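Aminoglycoside N(6')acetyltransferase (PDB 3F5B) probably transfers an acetyl group from acetyl-coenzyme A to an amino group of an aminoglycoside. Local coordinates at residues Trp67-Tyr70 with Phe76-Leu79; Met115-Ile120 with Lys146-Glu151; Gly154-Ser159 with Val163-Met168. All coordinates share one frame; numbering follows the deposited sequence.

Overall arrangement
The chain first doubles back at contact 1, where strands 65-71 and 74-84 form a hairpin with five residues between the paired segments. Contact 2 closes a longer loop: helix 109-123 is met again, after 25 intervening residues, by the end of helix 139-148. The chain then leaves as strand 151-158 and returns as 164-171, which is contact 3. The three closures follow in series; none nests or crosses. Contacts 1 and 3 belong to the same mixed sheet, on opposite sides of the chain's centre, with centres about 24 Å apart. Contact 2 bridges them by packing: Met115 and Phe119 touch contact 1, and Lys146, Phe150 and Glu151 touch Met168 of contact 3.

Contact 1 (Trp67-Tyr70 with Phe76-Leu79); sequences WIAY and FAYL
Leu79 O accepts the shortest bond here, from Trp67 N at 2.7 Å. Leu79 O also lies at the edge of the Trp67 indole, 3.6 Å from its CD1. Trp67 O in turn receives Leu79 N at 3.0 Å, and Tyr78 supplies two weaker neighbours, its CA-H and ring carbon CD1, the latter 3.3 Å from that oxygen. Tyr78 CG stands opposite the backbone N (chi1 167°), which swings this ring edge over to the carbonyl. Ile68 and Tyr78 form the non-hydrogen-bonded pair that follows. At the next pair Ala69 N gives to Ala77 O at 3.0 Å, but Ala69 O is taken by Phe76 N, also at 3.0 Å; Phe76 and Ala77 thus face the single Ala69, consistent with a classic beta bulge. On the face bearing Trp67, Ala69, Ala77 and Leu79, the Ala69 methyl is the meeting point: Ala77 CB lies 3.9 Å from Ala69 CB, and Leu79 CD1 also reaches it. Ala69 CB further sits over one face of the Phe76 ring, 4.2 Å from the centroid, a CH-pi contact; the edge of that ring meets the backbone of Tyr70. Strands 65-71 and 74-84 make a beta hairpin in the mixed GNAT sheet; helix 109-123 covers the Ala69 face through Met115 and Phe119, whereas Ile68 and Tyr78 pack against helix 25-31. Strand 15-19 continues the sheet beside 65-71, and strand 94-101 beside 74-84.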
loop_
_atom_site.group_PDB
_atom_site.type_symbol
_atom_site.label_atom_id
_atom_site.label_comp_id
_atom_site.label_asym_id
_atom_site.label_seq_id
_atom_site.Cartn_x
_atom_site.Cartn_y
_atom_site.Cartn_z
ATOM N N TRP A 67 3.841 -7.291 -2.876
ATOM C CA TRP A 67 4.042 -7.821 -1.536
ATOM C C TRP A 67 2.790 -8.515 -1.015
ATOM O O TRP A 67 1.647 -8.253 -1.475
ATOM C CB TRP A 67 4.355 -6.696 -0.520
ATOM C CG TRP A 67 5.472 -5.784 -0.856
ATOM C CD1 TRP A 67 5.423 -4.679 -1.670
ATOM C CD2 TRP A 67 6.802 -5.863 -0.363
ATOM N NE1 TRP A 67 6.664 -4.044 -1.690
ATOM C CE2 TRP A 67 7.523 -4.760 -0.900
ATOM C CE3 TRP A 67 7.469 -6.756 0.500
ATOM C CZ2 TRP A 67 8.880 -4.542 -0.622
ATOM C CZ3 TRP A 67 8.811 -6.515 0.795
ATOM C CH2 TRP A 67 9.502 -5.418 0.240
ATOM N N ILE A 68 3.020 -9.373 -0.016
ATOM C CA ILE A 68 1.947 -10.058 0.711
ATOM C C ILE A 68 2.226 -9.877 2.219
ATOM O O ILE A 68 3.381 -9.969 2.654
ATOM C CB ILE A 68 1.798 -11.562 0.243
ATOM C CG1 ILE A 68 0.618 -12.296 0.924
ATOM C CG2 ILE A 68 3.098 -12.378 0.390
ATOM C CD1 ILE A 68 0.197 -13.556 0.093
ATOM N N ALA A 69 1.179 -9.606 2.993
ATOM C CA ALA A 69 1.286 -9.464 4.463
ATOM C C ALA A 69 0.744 -10.713 5.110
ATOM O O ALA A 69 -0.319 -11.213 4.687
ATOM C CB ALA A 69 0.474 -8.262 4.927
ATOM N N TYR A 70 1.434 -11.186 6.156
ATOM C CA TYR A 70 1.061 -12.389 6.887
ATOM C C TYR A 70 0.783 -12.060 8.355
ATOM O O TYR A 70 1.454 -11.209 8.930
ATOM C CB TYR A 70 2.206 -13.414 6.853
ATOM C CG TYR A 70 2.221 -14.219 5.585
ATOM C CD1 TYR A 70 2.753 -13.689 4.402
ATOM C CD2 TYR A 70 1.670 -15.490 5.556
ATOM C CE1 TYR A 70 2.749 -14.436 3.211
ATOM C CE2 TYR A 70 1.655 -16.240 4.387
ATOM C CZ TYR A 70 2.197 -15.704 3.224
ATOM O OH TYR A 70 2.169 -16.476 2.085
ATOM N N PHE A 76 -3.127 -12.170 4.333
ATOM C CA PHE A 76 -4.372 -11.412 4.479
ATOM C C PHE A 76 -4.412 -10.103 3.693
ATOM O O PHE A 76 -5.485 -9.509 3.577
ATOM C CB PHE A 76 -4.704 -11.155 5.972
ATOM C CG PHE A 76 -3.822 -10.103 6.628
ATOM C CD1 PHE A 76 -4.186 -8.771 6.615
ATOM C CD2 PHE A 76 -2.624 -10.459 7.241
ATOM C CE1 PHE A 76 -3.369 -7.768 7.203
ATOM C CE2 PHE A 76 -1.793 -9.485 7.838
ATOM C CZ PHE A 76 -2.155 -8.137 7.801
ATOM N N ALA A 77 -3.261 -9.626 3.186
ATOM C CA ALA A 77 -3.251 -8.374 2.429
ATOM C C ALA A 77 -2.265 -8.421 1.284
ATOM O O ALA A 77 -1.306 -9.205 1.300
ATOM C CB ALA A 77 -2.908 -7.159 3.364
ATOM N N TYR A 78 -2.479 -7.528 0.327
ATOM C CA TYR A 78 -1.655 -7.423 -0.868
ATOM C C TYR A 78 -1.280 -5.942 -1.008
ATOM O O TYR A 78 -2.140 -5.063 -0.906
ATOM C CB TYR A 78 -2.455 -7.917 -2.065
ATOM C CG TYR A 78 -1.920 -7.628 -3.471
ATOM C CD1 TYR A 78 -0.620 -7.970 -3.838
ATOM C CD2 TYR A 78 -2.765 -7.084 -4.458
ATOM C CE1 TYR A 78 -0.138 -7.717 -5.161
ATOM C CE2 TYR A 78 -2.302 -6.853 -5.786
ATOM C CZ TYR A 78 -0.992 -7.167 -6.115
ATOM O OH TYR A 78 -0.529 -6.934 -7.395
ATOM N N LEU A 79 0.018 -5.695 -1.186
ATOM C CA LEU A 79 0.554 -4.336 -1.238
ATOM C C LEU A 79 1.444 -4.218 -2.465
ATOM O O LEU A 79 2.087 -5.201 -2.916
ATOM C CB LEU A 79 1.315 -3.949 0.049
ATOM C CG LEU A 79 0.694 -4.289 1.422
ATOM C CD1 LEU A 79 0.994 -5.762 1.829
ATOM C CD2 LEU A 79 1.188 -3.349 2.531
#

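Contact 2 (Met115-Ile120 with Lys146-Glu151); sequences MIHEFI and KKAGFE
His117 reaches across to the end of helix 139-148 and bonds the carbonyl of Ala148. From CB, its CG lies opposite its own carbonyl carbon (chi1 -69°), and the imidazole extends with one edge leading toward the other segment. His117 CD2 passes 4.2 Å from Ala148 CB, its CE1 comes within 4.1 Å of Ala148 CA, and between them NE2 arrives at Ala148 O. His117 NE2 donates to Ala148 O at 2.7 Å, close to straight at the hydrogen (168°). The oxygen lies in the imidazole plane, and NE2 meets it in the carbonyl plane, on a lone pair, with a C=O...N angle of 118°. Both flat groups are therefore well aligned for the bond, which should help hold the ring's rotation and shows that NE2 carries a proton. The Ala148 methyl carbon CB also approaches His117 NE2, at 3.7 Å.

The preceding residue, Ile116, makes the apolar half of the contact. Its CG2 branch touches Ala148 CB at 4.2 Å and meets the Phe150 ring at its edge, 4.0 Å from CE2; CD1 also reaches the alanine methyl. Behind this layer, Phe150 rests on Met168 and Leu170 of strand 164-171, while Leu175 of helix 172-178 touches His117. The accepting carbonyl belongs to the residue just before Gly149, whose positive phi and two bonds back into the last turn define a Schellman motif; the arrangement is a histidine side chain hydrogen-bonded to the last-turn carbonyl of a helix that ends in a Schellman motif, between two helices of the GNAT domain.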
loop_
_atom_site.group_PDB
_atom_site.type_symbol
_atom_site.label_atom_id
_atom_site.label_comp_id
_atom_site.label_asym_id
_atom_site.label_seq_id
_atom_site.Cartn_x
_atom_site.Cartn_y
_atom_site.Cartn_z
HETATM N N MSE A 115 -0.941 -2.385 10.468
HETATM C CA MSE A 115 -0.275 -3.047 9.327
HETATM C C MSE A 115 0.507 -2.047 8.479
HETATM O O MSE A 115 1.656 -2.328 8.060
HETATM C CB MSE A 115 -1.269 -3.810 8.457
HETATM C CG MSE A 115 -0.580 -4.750 7.430
HETATM SE SE MSE A 115 -1.616 -4.810 5.777
HETATM C CE MSE A 115 -1.395 -2.970 5.303
ATOM N N ILE A 116 -0.123 -0.897 8.207
ATOM C CA ILE A 116 0.548 0.157 7.458
ATOM C C ILE A 116 1.855 0.542 8.158
ATOM O O ILE A 116 2.923 0.559 7.523
ATOM C CB ILE A 116 -0.371 1.416 7.274
ATOM C CG1 ILE A 116 -1.522 1.114 6.295
ATOM C CG2 ILE A 116 0.476 2.642 6.869
ATOM C CD1 ILE A 116 -2.662 2.124 6.318
ATOM N N HIS A 117 1.779 0.831 9.457
ATOM C CA HIS A 117 2.970 1.242 10.200
ATOM C C HIS A 117 4.045 0.164 10.231
ATOM O O HIS A 117 5.236 0.449 10.006
ATOM C CB HIS A 117 2.652 1.685 11.615
ATOM C CG HIS A 117 1.881 2.969 11.680
ATOM N ND1 HIS A 117 1.345 3.443 12.852
ATOM C CD2 HIS A 117 1.526 3.852 10.714
ATOM C CE1 HIS A 117 0.706 4.577 12.614
ATOM N NE2 HIS A 117 0.813 4.854 11.326
ATOM N N GLU A 118 3.635 -1.071 10.477
ATOM C CA GLU A 118 4.629 -2.159 10.486
ATOM C C GLU A 118 5.256 -2.401 9.112
ATOM O O GLU A 118 6.436 -2.729 9.002
ATOM C CB GLU A 118 3.999 -3.441 11.023
ATOM C CG GLU A 118 3.678 -3.373 12.535
ATOM C CD GLU A 118 3.192 -4.720 13.067
ATOM O OE1 GLU A 118 3.121 -5.651 12.247
ATOM O OE2 GLU A 118 2.875 -4.856 14.281
ATOM N N PHE A 119 4.477 -2.261 8.051
ATOM C CA PHE A 119 5.038 -2.424 6.701
ATOM C C PHE A 119 6.101 -1.365 6.397
ATOM O O PHE A 119 7.222 -1.688 5.946
ATOM C CB PHE A 119 3.929 -2.399 5.674
ATOM C CG PHE A 119 4.401 -2.507 4.241
ATOM C CD1 PHE A 119 4.991 -3.683 3.758
ATOM C CD2 PHE A 119 4.239 -1.434 3.375
ATOM C CE1 PHE A 119 5.421 -3.778 2.417
ATOM C CE2 PHE A 119 4.667 -1.522 2.022
ATOM C CZ PHE A 119 5.251 -2.691 1.551
ATOM N N ILE A 120 5.755 -0.103 6.659
ATOM C CA ILE A 120 6.693 0.996 6.417
ATOM C C ILE A 120 7.965 0.840 7.238
ATOM O O ILE A 120 9.061 0.990 6.691
ATOM C CB ILE A 120 6.061 2.387 6.696
ATOM C CG1 ILE A 120 4.953 2.627 5.682
ATOM C CG2 ILE A 120 7.150 3.509 6.595
ATOM C CD1 ILE A 120 3.944 3.713 6.092
ATOM N N LYS A 146 -5.654 8.697 7.130
ATOM C CA LYS A 146 -5.509 9.828 8.052
ATOM C C LYS A 146 -5.151 9.347 9.469
ATOM O O LYS A 146 -4.306 9.956 10.137
ATOM C CB LYS A 146 -6.766 10.719 8.102
ATOM C CG LYS A 146 -6.913 11.659 6.900
ATOM C CD LYS A 146 -7.842 12.829 7.196
ATOM C CE LYS A 146 -9.239 12.512 6.777
ATOM N NZ LYS A 146 -10.070 13.731 6.898
ATOM N N LYS A 147 -5.817 8.291 9.932
ATOM C CA LYS A 147 -5.526 7.670 11.235
ATOM C C LYS A 147 -4.069 7.220 11.343
ATOM O O LYS A 147 -3.488 7.290 12.411
ATOM C CB LYS A 147 -6.407 6.433 11.453
ATOM C CG LYS A 147 -7.435 6.529 12.553
ATOM C CD LYS A 147 -8.195 5.190 12.737
ATOM C CE LYS A 147 -7.751 4.372 13.961
ATOM N NZ LYS A 147 -8.143 5.013 15.268
ATOM N N ALA A 148 -3.516 6.739 10.223
ATOM C CA ALA A 148 -2.142 6.268 10.139
ATOM C C ALA A 148 -1.154 7.422 10.100
ATOM O O ALA A 148 0.046 7.214 10.258
ATOM C CB ALA A 148 -1.957 5.336 8.911
ATOM N N GLY A 149 -1.651 8.644 9.945
ATOM C CA GLY A 149 -0.753 9.801 9.918
ATOM C C GLY A 149 -0.526 10.413 8.550
ATOM O O GLY A 149 0.235 11.381 8.435
ATOM N N PHE A 150 -1.165 9.864 7.510
ATOM C CA PHE A 150 -1.085 10.474 6.169
ATOM C C PHE A 150 -1.846 11.800 6.126
ATOM O O PHE A 150 -2.932 11.922 6.694
ATOM C CB PHE A 150 -1.657 9.553 5.085
ATOM C CG PHE A 150 -0.740 8.417 4.681
ATOM C CD1 PHE A 150 0.139 8.561 3.608
ATOM C CD2 PHE A 150 -0.797 7.191 5.351
ATOM C CE1 PHE A 150 0.974 7.535 3.206
ATOM C CE2 PHE A 150 0.038 6.124 4.973
ATOM C CZ PHE A 150 0.933 6.291 3.888
ATOM N N GLU A 151 -1.293 12.784 5.429
ATOM C CA GLU A 151 -1.961 14.071 5.279
ATOM C C GLU A 151 -2.278 14.358 3.808
ATOM O O GLU A 151 -1.464 14.072 2.942
ATOM C CB GLU A 151 -1.081 15.189 5.861
ATOM C CG GLU A 151 -1.084 15.204 7.392
ATOM C CD GLU A 151 -0.316 16.380 7.983
ATOM O OE1 GLU A 151 0.715 16.807 7.392
ATOM O OE2 GLU A 151 -0.742 16.877 9.051
#

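Contact 3 (Gly154-Ser159 with Val163-Met168); sequences GEFIAS and VPHYKM
Backbone bonds pair Gly154 with Lys167 and Phe156 with His165. Phe156 O accepts His165 N at 2.8 Å, and His165 O takes Phe156 N at 2.9 Å. Lys167 N gives to Gly154 O at 2.8 Å, whereas the return bond from Gly154 N is weak. CA-H...O contacts fill in between, among them Glu155 CA to His165 O at 3.2 Å. The short strand axes run at 137°, well short of exactly antiparallel, so the pair is strongly twisted. It forms one margin of the GNAT sheet: 151-158 is the outermost strand, and 164-171 lies between it and 129-132.

CH-pi contacts build up on the Phe156 and His165 face. His165 CB lies over the Phe156 ring, 3.8 Å from the centroid, and Ala158 CB over the His165 imidazole, 3.7 Å from its centroid. Phe156 CG lies between its backbone N and carbonyl carbon (chi1 69°), which brings the ring against His165 CB; the two rings are near parallel but barely overlap. His165 NE2 is hydrogen-bonded to His161 O.

Apolar contact on the other face brings Ile157 CD1 to Pro164 CG at 3.9 Å. Beyond it Glu155 and Tyr166 run side by side, with carboxylate and ring planes 76° apart.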
loop_
_atom_site.group_PDB
_atom_site.type_symbol
_atom_site.label_atom_id
_atom_site.label_comp_id
_atom_site.label_asym_id
_atom_site.label_seq_id
_atom_site.Cartn_x
_atom_site.Cartn_y
_atom_site.Cartn_z
ATOM N N GLY A 154 -2.995 17.210 -1.817
ATOM C CA GLY A 154 -3.555 17.706 -3.069
ATOM C C GLY A 154 -4.636 16.797 -3.581
ATOM O O GLY A 154 -4.923 15.750 -2.976
ATOM N N GLU A 155 -5.283 17.223 -4.662
ATOM C CA GLU A 155 -6.252 16.359 -5.346
ATOM C C GLU A 155 -5.848 16.209 -6.797
ATOM O O GLU A 155 -5.145 17.049 -7.338
ATOM C CB GLU A 155 -7.655 16.965 -5.320
ATOM C CG GLU A 155 -8.263 17.120 -3.947
ATOM C CD GLU A 155 -9.656 17.744 -3.977
ATOM O OE1 GLU A 155 -10.317 17.781 -5.048
ATOM O OE2 GLU A 155 -10.088 18.182 -2.892
ATOM N N PHE A 156 -6.336 15.155 -7.431
ATOM C CA PHE A 156 -6.058 14.939 -8.842
ATOM C C PHE A 156 -7.109 14.028 -9.451
ATOM O O PHE A 156 -7.919 13.406 -8.729
ATOM C CB PHE A 156 -4.644 14.366 -9.045
ATOM C CG PHE A 156 -4.461 12.959 -8.543
ATOM C CD1 PHE A 156 -4.595 11.867 -9.414
ATOM C CD2 PHE A 156 -4.143 12.713 -7.211
ATOM C CE1 PHE A 156 -4.409 10.551 -8.972
ATOM C CE2 PHE A 156 -3.956 11.382 -6.755
ATOM C CZ PHE A 156 -4.077 10.309 -7.633
ATOM N N ILE A 157 -7.084 13.971 -10.781
ATOM C CA ILE A 157 -7.975 13.132 -11.562
ATOM C C ILE A 157 -7.079 12.033 -12.132
ATOM O O ILE A 157 -6.156 12.312 -12.909
ATOM C CB ILE A 157 -8.672 13.932 -12.697
ATOM C CG1 ILE A 157 -9.516 15.117 -12.155
ATOM C CG2 ILE A 157 -9.557 13.044 -13.544
ATOM C CD1 ILE A 157 -10.784 14.682 -11.271
ATOM N N ALA A 158 -7.345 10.791 -11.737
ATOM C CA ALA A 158 -6.433 9.671 -12.044
ATOM C C ALA A 158 -6.585 9.236 -13.490
ATOM O O ALA A 158 -7.711 9.100 -13.953
ATOM C CB ALA A 158 -6.720 8.496 -11.115
ATOM N N SER A 159 -5.464 8.985 -14.188
ATOM C CA SER A 159 -5.521 8.608 -15.594
ATOM C C SER A 159 -6.293 7.302 -15.797
ATOM O O SER A 159 -6.994 7.157 -16.789
ATOM C CB SER A 159 -4.125 8.515 -16.230
ATOM O OG SER A 159 -3.309 7.631 -15.494
ATOM N N VAL A 163 -11.776 10.145 -11.869
ATOM C CA VAL A 163 -12.609 10.731 -10.843
ATOM C C VAL A 163 -11.655 11.387 -9.825
ATOM O O VAL A 163 -10.437 11.148 -9.858
ATOM C CB VAL A 163 -13.474 9.638 -10.148
ATOM C CG1 VAL A 163 -14.415 8.986 -11.182
ATOM C CG2 VAL A 163 -12.604 8.589 -9.500
ATOM N N PRO A 164 -12.190 12.224 -8.919
ATOM C CA PRO A 164 -11.264 12.829 -7.958
ATOM C C PRO A 164 -10.604 11.848 -6.989
ATOM O O PRO A 164 -11.256 10.904 -6.494
ATOM C CB PRO A 164 -12.142 13.869 -7.232
ATOM C CG PRO A 164 -13.227 14.196 -8.250
ATOM C CD PRO A 164 -13.530 12.825 -8.829
ATOM N N HIS A 165 -9.311 12.079 -6.738
ATOM C CA HIS A 165 -8.495 11.307 -5.805
ATOM C C HIS A 165 -7.694 12.299 -4.954
ATOM O O HIS A 165 -7.461 13.437 -5.371
ATOM C CB HIS A 165 -7.485 10.393 -6.537
ATOM C CG HIS A 165 -8.104 9.291 -7.326
ATOM N ND1 HIS A 165 -7.869 7.953 -7.061
ATOM C CD2 HIS A 165 -8.932 9.322 -8.394
ATOM C CE1 HIS A 165 -8.536 7.211 -7.930
ATOM N NE2 HIS A 165 -9.178 8.021 -8.754
ATOM N N TYR A 166 -7.272 11.874 -3.774
ATOM C CA TYR A 166 -6.373 12.669 -2.951
ATOM C C TYR A 166 -4.944 12.181 -3.178
ATOM O O TYR A 166 -4.730 11.009 -3.396
ATOM C CB TYR A 166 -6.675 12.456 -1.469
ATOM C CG TYR A 166 -7.906 13.180 -0.938
ATOM C CD1 TYR A 166 -8.097 14.538 -1.185
ATOM C CD2 TYR A 166 -8.849 12.504 -0.153
ATOM C CE1 TYR A 166 -9.221 15.228 -0.673
ATOM C CE2 TYR A 166 -9.994 13.172 0.380
ATOM C CZ TYR A 166 -10.156 14.525 0.110
ATOM O OH TYR A 166 -11.236 15.178 0.598
ATOM N N LYS A 167 -3.983 13.090 -3.093
ATOM C CA LYS A 167 -2.601 12.717 -2.931
ATOM C C LYS A 167 -2.336 12.892 -1.439
ATOM O O LYS A 167 -2.621 13.964 -0.885
ATOM C CB LYS A 167 -1.724 13.650 -3.754
ATOM C CG LYS A 167 -0.578 12.943 -4.448
ATOM C CD LYS A 167 0.431 13.913 -5.065
ATOM C CE LYS A 167 1.721 13.181 -5.389
ATOM N NZ LYS A 167 2.907 14.044 -5.028
HETATM N N MSE A 168 -1.835 11.843 -0.778
HETATM C CA MSE A 168 -1.618 11.883 0.676
HETATM C C MSE A 168 -0.183 11.503 0.967
HETATM O O MSE A 168 0.390 10.696 0.246
HETATM C CB MSE A 168 -2.578 10.932 1.397
HETATM C CG MSE A 168 -4.048 11.223 1.077
HETATM SE SE MSE A 168 -5.345 10.130 1.988
HETATM C CE MSE A 168 -5.094 10.824 3.748
#